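Local coordinates for protein ABC transporter (Caldanaerobius, PDB 4G68) that probably captures xylan-derived xylo-oligosaccharides outside the cell, as the solute-binding component of an ABC transporter for sugar uptake, at residues D223-M228 against L282-A287; G227-D232 against G302-A307. One frame throughout, in Å; residues are numbered along the deposited sequence.

Interaction 1 of 2, residues D223-M228 against L282-A287; sequences DEWPGM and LTRDEA. With XYP (beta-D-xylopyranose), chain D; XYP (beta-D-xylopyranose), chain B; XYS (alpha-D-xylopyranose), chain C.
The indole of W225 has P226 CD over one face and, over the opposite face, the xylose of chain D, whose C3 comes to 3.7 Å from W225 CD2. W225 thus serves as an aromatic platform against the chain D xylose, in the cleft of a solute-binding protein of the periplasmic-binding-protein type. The far end of the indole turns toward R284: W225 CH2 is 3.9 Å from R284 CG, and CZ2 lies over the centre of the guanidinium, whose plane stands 86° to the indole. The edge of that guanidinium faces O5 of the chain B xylose. R284 NH1 donates a fairly straight bond of 3.0 Å to this O5, while NH2 reaches O3 of the alpha-xylose in a weak one. The arginine chain first leaves with CG anti to the backbone N (chi1 -173°), then bends at chi2 and chi3 to bring its head to the sugars. D305 forms a salt bridge with NH1, and D285 OD1 makes one with NE, though the N-H is poorly aimed at it, so two acids and two sugars share the guanidinium's N-H groups. W225 NE1 is hydrogen-bonded to D104. T283 and E286 form a capping box at the start of helix 284-292. Nearer the backbone, P226 CG packs on R284 CB, and a water ties the segments together by donating to D223 OD2 and accepting from R284 N at 2.8 Å.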
loop_
_atom_site.group_PDB
_atom_site.type_symbol
_atom_site.label_atom_id
_atom_site.label_comp_id
_atom_site.label_asym_id
_atom_site.label_seq_id
_atom_site.Cartn_x
_atom_site.Cartn_y
_atom_site.Cartn_z
ATOM N N ASP A 223 -10.134 -6.557 7.624
ATOM C CA ASP A 223 -10.432 -5.632 6.573
ATOM C C ASP A 223 -10.048 -6.117 5.164
ATOM O O ASP A 223 -10.264 -5.416 4.180
ATOM C CB ASP A 223 -9.880 -4.231 6.875
ATOM C CG ASP A 223 -10.491 -3.605 8.081
ATOM O OD1 ASP A 223 -11.753 -3.424 8.113
ATOM O OD2 ASP A 223 -9.703 -3.260 9.002
ATOM N N GLU A 224 -9.526 -7.356 5.090
ATOM C CA GLU A 224 -9.358 -8.132 3.864
ATOM C C GLU A 224 -8.196 -7.715 2.955
ATOM O O GLU A 224 -7.468 -8.593 2.411
ATOM C CB GLU A 224 -10.673 -8.177 3.073
ATOM C CG GLU A 224 -11.804 -8.846 3.907
ATOM C CD GLU A 224 -13.000 -9.275 3.048
ATOM O OE1 GLU A 224 -13.148 -8.812 1.895
ATOM O OE2 GLU A 224 -13.836 -10.095 3.594
ATOM N N TRP A 225 -7.953 -6.417 2.822
ATOM C CA TRP A 225 -6.894 -5.996 1.937
ATOM C C TRP A 225 -5.456 -6.416 2.426
ATOM O O TRP A 225 -4.639 -6.728 1.614
ATOM C CB TRP A 225 -7.034 -4.486 1.619
ATOM C CG TRP A 225 -6.744 -3.612 2.779
ATOM C CD1 TRP A 225 -7.636 -3.050 3.702
ATOM C CD2 TRP A 225 -5.395 -3.237 3.235
ATOM N NE1 TRP A 225 -6.972 -2.363 4.679
ATOM C CE2 TRP A 225 -5.587 -2.447 4.445
ATOM C CE3 TRP A 225 -4.051 -3.528 2.783
ATOM C CZ2 TRP A 225 -4.501 -1.883 5.158
ATOM C CZ3 TRP A 225 -2.964 -2.977 3.554
ATOM C CH2 TRP A 225 -3.203 -2.161 4.724
ATOM N N PRO A 226 -5.216 -6.503 3.752
ATOM C CA PRO A 226 -3.824 -6.908 4.116
ATOM C C PRO A 226 -3.466 -8.323 3.731
ATOM O O PRO A 226 -2.355 -8.573 3.235
ATOM C CB PRO A 226 -3.813 -6.775 5.632
ATOM C CG PRO A 226 -4.861 -5.671 5.922
ATOM C CD PRO A 226 -5.954 -6.020 4.940
ATOM N N GLY A 227 -4.404 -9.237 3.886
ATOM C CA GLY A 227 -4.207 -10.635 3.434
ATOM C C GLY A 227 -4.166 -10.731 1.912
ATOM O O GLY A 227 -3.451 -11.539 1.344
HETATM N N MSE A 228 -4.964 -9.961 1.229
HETATM C CA MSE A 228 -4.929 -9.893 -0.212
HETATM C C MSE A 228 -3.561 -9.563 -0.739
HETATM O O MSE A 228 -3.245 -10.085 -1.791
HETATM C CB MSE A 228 -5.938 -8.844 -0.679
HETATM C CG MSE A 228 -6.194 -8.830 -2.156
HETATM SE SE MSE A 228 -6.744 -6.932 -2.595
HETATM C CE MSE A 228 -4.966 -6.173 -2.047
ATOM N N LEU A 282 -8.538 -9.706 13.356
ATOM C CA LEU A 282 -7.645 -8.552 13.652
ATOM C C LEU A 282 -7.492 -7.602 12.474
ATOM O O LEU A 282 -7.498 -8.064 11.322
ATOM C CB LEU A 282 -6.254 -9.080 13.989
ATOM C CG LEU A 282 -5.926 -9.133 15.486
ATOM C CD1 LEU A 282 -7.111 -9.637 16.276
ATOM C CD2 LEU A 282 -4.658 -9.925 15.753
ATOM N N THR A 283 -7.350 -6.286 12.781
ATOM C CA THR A 283 -7.124 -5.257 11.822
ATOM C C THR A 283 -5.604 -5.204 11.522
ATOM O O THR A 283 -4.790 -5.762 12.254
ATOM C CB THR A 283 -7.588 -3.875 12.376
ATOM O OG1 THR A 283 -6.813 -3.566 13.531
ATOM C CG2 THR A 283 -9.092 -3.909 12.790
ATOM N N ARG A 284 -5.275 -4.480 10.473
ATOM C CA ARG A 284 -3.864 -4.132 10.189
ATOM C C ARG A 284 -3.206 -3.536 11.372
ATOM O O ARG A 284 -2.108 -3.906 11.688
ATOM C CB ARG A 284 -3.810 -3.165 8.992
ATOM C CG ARG A 284 -2.402 -2.816 8.438
ATOM C CD ARG A 284 -1.829 -1.604 9.211
ATOM N NE ARG A 284 -2.704 -0.443 9.003
ATOM C CZ ARG A 284 -2.565 0.499 8.050
ATOM N NH1 ARG A 284 -1.544 0.451 7.164
ATOM N NH2 ARG A 284 -3.436 1.530 8.020
ATOM N N ASP A 285 -3.829 -2.513 11.958
ATOM C CA ASP A 285 -3.242 -1.875 13.144
ATOM C C ASP A 285 -2.978 -2.833 14.310
ATOM O O ASP A 285 -1.971 -2.733 15.026
ATOM C CB ASP A 285 -4.142 -0.703 13.611
ATOM C CG ASP A 285 -4.161 0.481 12.609
ATOM O OD1 ASP A 285 -3.312 0.593 11.696
ATOM O OD2 ASP A 285 -5.023 1.329 12.747
ATOM N N GLU A 286 -3.872 -3.790 14.504
ATOM C CA GLU A 286 -3.619 -4.745 15.551
ATOM C C GLU A 286 -2.476 -5.686 15.218
ATOM O O GLU A 286 -1.733 -6.134 16.095
ATOM C CB GLU A 286 -4.888 -5.565 15.861
ATOM C CG GLU A 286 -5.866 -4.668 16.629
ATOM C CD GLU A 286 -7.321 -5.167 16.652
ATOM O OE1 GLU A 286 -7.722 -5.957 15.805
ATOM O OE2 GLU A 286 -8.118 -4.637 17.510
ATOM N N ALA A 287 -2.348 -5.997 13.949
ATOM C CA ALA A 287 -1.222 -6.863 13.530
ATOM C C ALA A 287 0.117 -6.139 13.572
ATOM O O ALA A 287 1.128 -6.740 13.993
ATOM C CB ALA A 287 -1.515 -7.358 12.131
HETATM C C1 XYP D . -3.691 0.909 1.470
HETATM C C2 XYP D . -5.159 0.680 1.124
HETATM C C3 XYP D . -5.282 -0.714 0.498
HETATM C C4 XYP D . -4.255 -0.937 -0.640
HETATM C C5 XYP D . -2.820 -0.479 -0.251
HETATM O O2 XYP D . -5.941 0.847 2.289
HETATM O O3 XYP D . -6.642 -0.830 0.023
HETATM O O4 XYP D . -4.204 -2.301 -1.070
HETATM O O5 XYP D . -2.862 0.819 0.333
HETATM C C1 XYP B . -1.605 4.025 5.006
HETATM C C2 XYP B . -1.005 4.283 3.620
HETATM C C3 XYP B . -2.123 3.950 2.606
HETATM C C4 XYP B . -2.463 2.495 2.835
HETATM C C5 XYP B . -2.915 2.274 4.291
HETATM O O2 XYP B . -0.725 5.680 3.542
HETATM O O3 XYP B . -1.476 4.082 1.322
HETATM O O4 XYP B . -3.557 2.209 1.956
HETATM O O5 XYP B . -1.834 2.661 5.148
HETATM C C1 XYS C . -0.437 6.435 9.487
HETATM C C2 XYS C . -1.773 5.750 9.114
HETATM C C3 XYS C . -1.652 4.643 8.056
HETATM C C4 XYS C . -0.699 5.074 6.928
HETATM C C5 XYS C . 0.647 5.498 7.514
HETATM O O1 XYS C . -0.192 6.580 10.850
HETATM O O2 XYS C . -2.551 5.313 10.160
HETATM O O3 XYS C . -2.931 4.371 7.611
HETATM O O4 XYS C . -0.633 4.186 5.835
HETATM O O5 XYS C . 0.677 6.071 8.736
HETATM O O HOH W 1 -7.189 -3.443 8.718
#

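Interaction 2 of 2, residues G227-D232 against G302-A307; sequences GMWYYD and GNFDAA. With XYP (beta-D-xylopyranose), chain D; XYP (beta-D-xylopyranose), chain B.
Helix 225-239 approaches the 3-10 turn 303-305, entered through G302, without any hydrogen bond between the segments, the nearest CA atoms, those of W229 and G302, being 8.1 Å apart. W229 bridges this distance with its indole. The G302 backbone lies over one face of the ring, where G302 CA is 3.7 Å from W229 CZ3. F304 comes from the opposite direction and sets its edge toward the face of the six-membered ring, an offset edge-to-face pair with centroids 5.7 Å apart and planes at 85°; the closest atoms are W229 CZ2 and F304 CE2 at 4.0 Å. The phenyl reaches this place with CG between the backbone N and the carbonyl carbon (chi1 41°), which also folds it back over its own segment, G302 CA lying over one of its faces, near the rim. On the other face C4 of the chain B xylose points its hydrogen at the ring centre, a CH-pi contact of the kind common in carbohydrate sites, while F304 CD1 touches O5 of the same sugar at 3.6 Å. W229 meets the chain D xylose edge-on: NE1 donates to O4 over 2.9 Å at 167°, nearly straight. This is consistent with a division of labour: the indole N-H selects for the O4 hydroxyl of the non-reducing-end xylose, chain D, while the phenyl face takes the C-H side of the chain B xylose.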
loop_
_atom_site.group_PDB
_atom_site.type_symbol
_atom_site.label_atom_id
_atom_site.label_comp_id
_atom_site.label_asym_id
_atom_site.label_seq_id
_atom_site.Cartn_x
_atom_site.Cartn_y
_atom_site.Cartn_z
ATOM N N GLY A 227 -4.404 -9.237 3.886
ATOM C CA GLY A 227 -4.207 -10.635 3.434
ATOM C C GLY A 227 -4.166 -10.731 1.912
ATOM O O GLY A 227 -3.451 -11.539 1.344
HETATM N N MSE A 228 -4.964 -9.961 1.229
HETATM C CA MSE A 228 -4.929 -9.893 -0.212
HETATM C C MSE A 228 -3.561 -9.563 -0.739
HETATM O O MSE A 228 -3.245 -10.085 -1.791
HETATM C CB MSE A 228 -5.938 -8.844 -0.679
HETATM C CG MSE A 228 -6.194 -8.830 -2.156
HETATM SE SE MSE A 228 -6.744 -6.932 -2.595
HETATM C CE MSE A 228 -4.966 -6.173 -2.047
ATOM N N TRP A 229 -2.790 -8.697 -0.115
ATOM C CA TRP A 229 -1.403 -8.504 -0.532
ATOM C C TRP A 229 -0.615 -9.753 -0.659
ATOM O O TRP A 229 0.209 -9.894 -1.615
ATOM C CB TRP A 229 -0.662 -7.534 0.380
ATOM C CG TRP A 229 -0.953 -6.097 0.046
ATOM C CD1 TRP A 229 -2.204 -5.426 -0.007
ATOM C CD2 TRP A 229 0.032 -5.086 -0.317
ATOM N NE1 TRP A 229 -2.001 -4.124 -0.376
ATOM C CE2 TRP A 229 -0.690 -3.870 -0.598
ATOM C CE3 TRP A 229 1.434 -5.096 -0.474
ATOM C CZ2 TRP A 229 -0.029 -2.658 -0.961
ATOM C CZ3 TRP A 229 2.077 -3.897 -0.864
ATOM C CH2 TRP A 229 1.356 -2.712 -1.109
ATOM N N TYR A 230 -0.891 -10.686 0.272
ATOM C CA TYR A 230 -0.184 -11.968 0.199
ATOM C C TYR A 230 -0.563 -12.715 -1.113
ATOM O O TYR A 230 0.330 -13.210 -1.865
ATOM C CB TYR A 230 -0.546 -12.862 1.381
ATOM C CG TYR A 230 0.036 -12.527 2.708
ATOM C CD1 TYR A 230 0.840 -13.470 3.377
ATOM C CD2 TYR A 230 -0.325 -11.342 3.350
ATOM C CE1 TYR A 230 1.384 -13.178 4.662
ATOM C CE2 TYR A 230 0.161 -11.015 4.655
ATOM C CZ TYR A 230 1.012 -11.944 5.274
ATOM O OH TYR A 230 1.507 -11.670 6.524
ATOM N N TYR A 231 -1.871 -12.807 -1.371
ATOM C CA TYR A 231 -2.305 -13.522 -2.600
ATOM C C TYR A 231 -1.663 -12.798 -3.822
ATOM O O TYR A 231 -1.043 -13.422 -4.709
ATOM C CB TYR A 231 -3.846 -13.539 -2.746
ATOM C CG TYR A 231 -4.166 -14.173 -4.058
ATOM C CD1 TYR A 231 -4.337 -15.553 -4.129
ATOM C CD2 TYR A 231 -4.251 -13.432 -5.226
ATOM C CE1 TYR A 231 -4.546 -16.193 -5.341
ATOM C CE2 TYR A 231 -4.492 -14.042 -6.476
ATOM C CZ TYR A 231 -4.629 -15.417 -6.490
ATOM O OH TYR A 231 -4.802 -16.035 -7.687
ATOM N N ASP A 232 -1.801 -11.464 -3.885
ATOM C CA ASP A 232 -1.424 -10.759 -5.119
ATOM C C ASP A 232 0.069 -10.966 -5.350
ATOM O O ASP A 232 0.505 -11.153 -6.515
ATOM C CB ASP A 232 -1.722 -9.251 -5.001
ATOM C CG ASP A 232 -3.204 -8.936 -4.907
ATOM O OD1 ASP A 232 -4.056 -9.819 -5.081
ATOM O OD2 ASP A 232 -3.515 -7.786 -4.639
ATOM N N GLY A 302 2.627 -3.616 2.970
ATOM C CA GLY A 302 3.173 -2.461 2.330
ATOM C C GLY A 302 4.353 -1.901 3.118
ATOM O O GLY A 302 4.476 -2.062 4.360
ATOM N N ASN A 303 5.223 -1.214 2.389
ATOM C CA ASN A 303 6.301 -0.400 2.949
ATOM C C ASN A 303 5.747 0.654 3.910
ATOM O O ASN A 303 6.463 1.100 4.788
ATOM C CB ASN A 303 6.933 0.380 1.776
ATOM C CG ASN A 303 5.920 1.300 1.141
ATOM O OD1 ASN A 303 4.982 0.893 0.477
ATOM N ND2 ASN A 303 6.104 2.597 1.397
ATOM N N PHE A 304 4.452 1.004 3.777
ATOM C CA PHE A 304 3.854 2.059 4.611
ATOM C C PHE A 304 3.740 1.691 6.076
ATOM O O PHE A 304 3.619 2.583 6.952
ATOM C CB PHE A 304 2.490 2.541 4.070
ATOM C CG PHE A 304 1.618 1.416 3.562
ATOM C CD1 PHE A 304 0.996 0.501 4.435
ATOM C CD2 PHE A 304 1.452 1.253 2.213
ATOM C CE1 PHE A 304 0.211 -0.572 3.919
ATOM C CE2 PHE A 304 0.703 0.201 1.689
ATOM C CZ PHE A 304 0.066 -0.713 2.542
ATOM N N ASP A 305 3.756 0.379 6.316
ATOM C CA ASP A 305 3.727 -0.199 7.648
ATOM C C ASP A 305 5.055 -0.060 8.397
ATOM O O ASP A 305 5.129 -0.265 9.641
ATOM C CB ASP A 305 3.185 -1.602 7.647
ATOM C CG ASP A 305 1.653 -1.665 7.349
ATOM O OD1 ASP A 305 0.935 -0.672 7.519
ATOM O OD2 ASP A 305 1.202 -2.693 6.880
ATOM N N ALA A 306 6.107 0.269 7.675
ATOM C CA ALA A 306 7.410 0.392 8.287
ATOM C C ALA A 306 7.381 1.320 9.474
ATOM O O ALA A 306 8.078 1.081 10.487
ATOM C CB ALA A 306 8.392 0.910 7.264
ATOM N N ALA A 307 6.697 2.473 9.347
ATOM C CA ALA A 307 6.585 3.334 10.492
ATOM C C ALA A 307 6.119 2.720 11.770
ATOM O O ALA A 307 6.638 3.131 12.849
ATOM C CB ALA A 307 5.687 4.574 10.154
HETATM C C1 XYP D . -3.691 0.909 1.470
HETATM C C2 XYP D . -5.159 0.680 1.124
HETATM C C3 XYP D . -5.282 -0.714 0.498
HETATM C C4 XYP D . -4.255 -0.937 -0.640
HETATM C C5 XYP D . -2.820 -0.479 -0.251
HETATM O O2 XYP D . -5.941 0.847 2.289
HETATM O O3 XYP D . -6.642 -0.830 0.023
HETATM O O4 XYP D . -4.204 -2.301 -1.070
HETATM O O5 XYP D . -2.862 0.819 0.333
HETATM C C1 XYP B . -1.605 4.025 5.006
HETATM C C2 XYP B . -1.005 4.283 3.620
HETATM C C3 XYP B . -2.123 3.950 2.606
HETATM C C4 XYP B . -2.463 2.495 2.835
HETATM C C5 XYP B . -2.915 2.274 4.291
HETATM O O2 XYP B . -0.725 5.680 3.542
HETATM O O3 XYP B . -1.476 4.082 1.322
HETATM O O4 XYP B . -3.557 2.209 1.956
HETATM O O5 XYP B . -1.834 2.661 5.148
#

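In the fold
From the N terminus, the modelled chain passes through strands 64-69, 95-100, 122-126 and 168-184 of the sheet before reaching helix 225-239, whose first two turns supply both contacts, through W225 and P226 and then W229. Interaction 1 closes the shorter loop, of 53 intervening residues, largely helical, by returning to the start of helix 284-292. The chain then runs through this helix and strand 298-300 to segment 302-307, where interaction 2 closes a longer loop. The two loops cross rather than nest, since W229 lies inside the first and its partners beyond its end. Contacts of R284 with D305 and W225 with F304 join them, so all three parts line one side of the xylose-binding site.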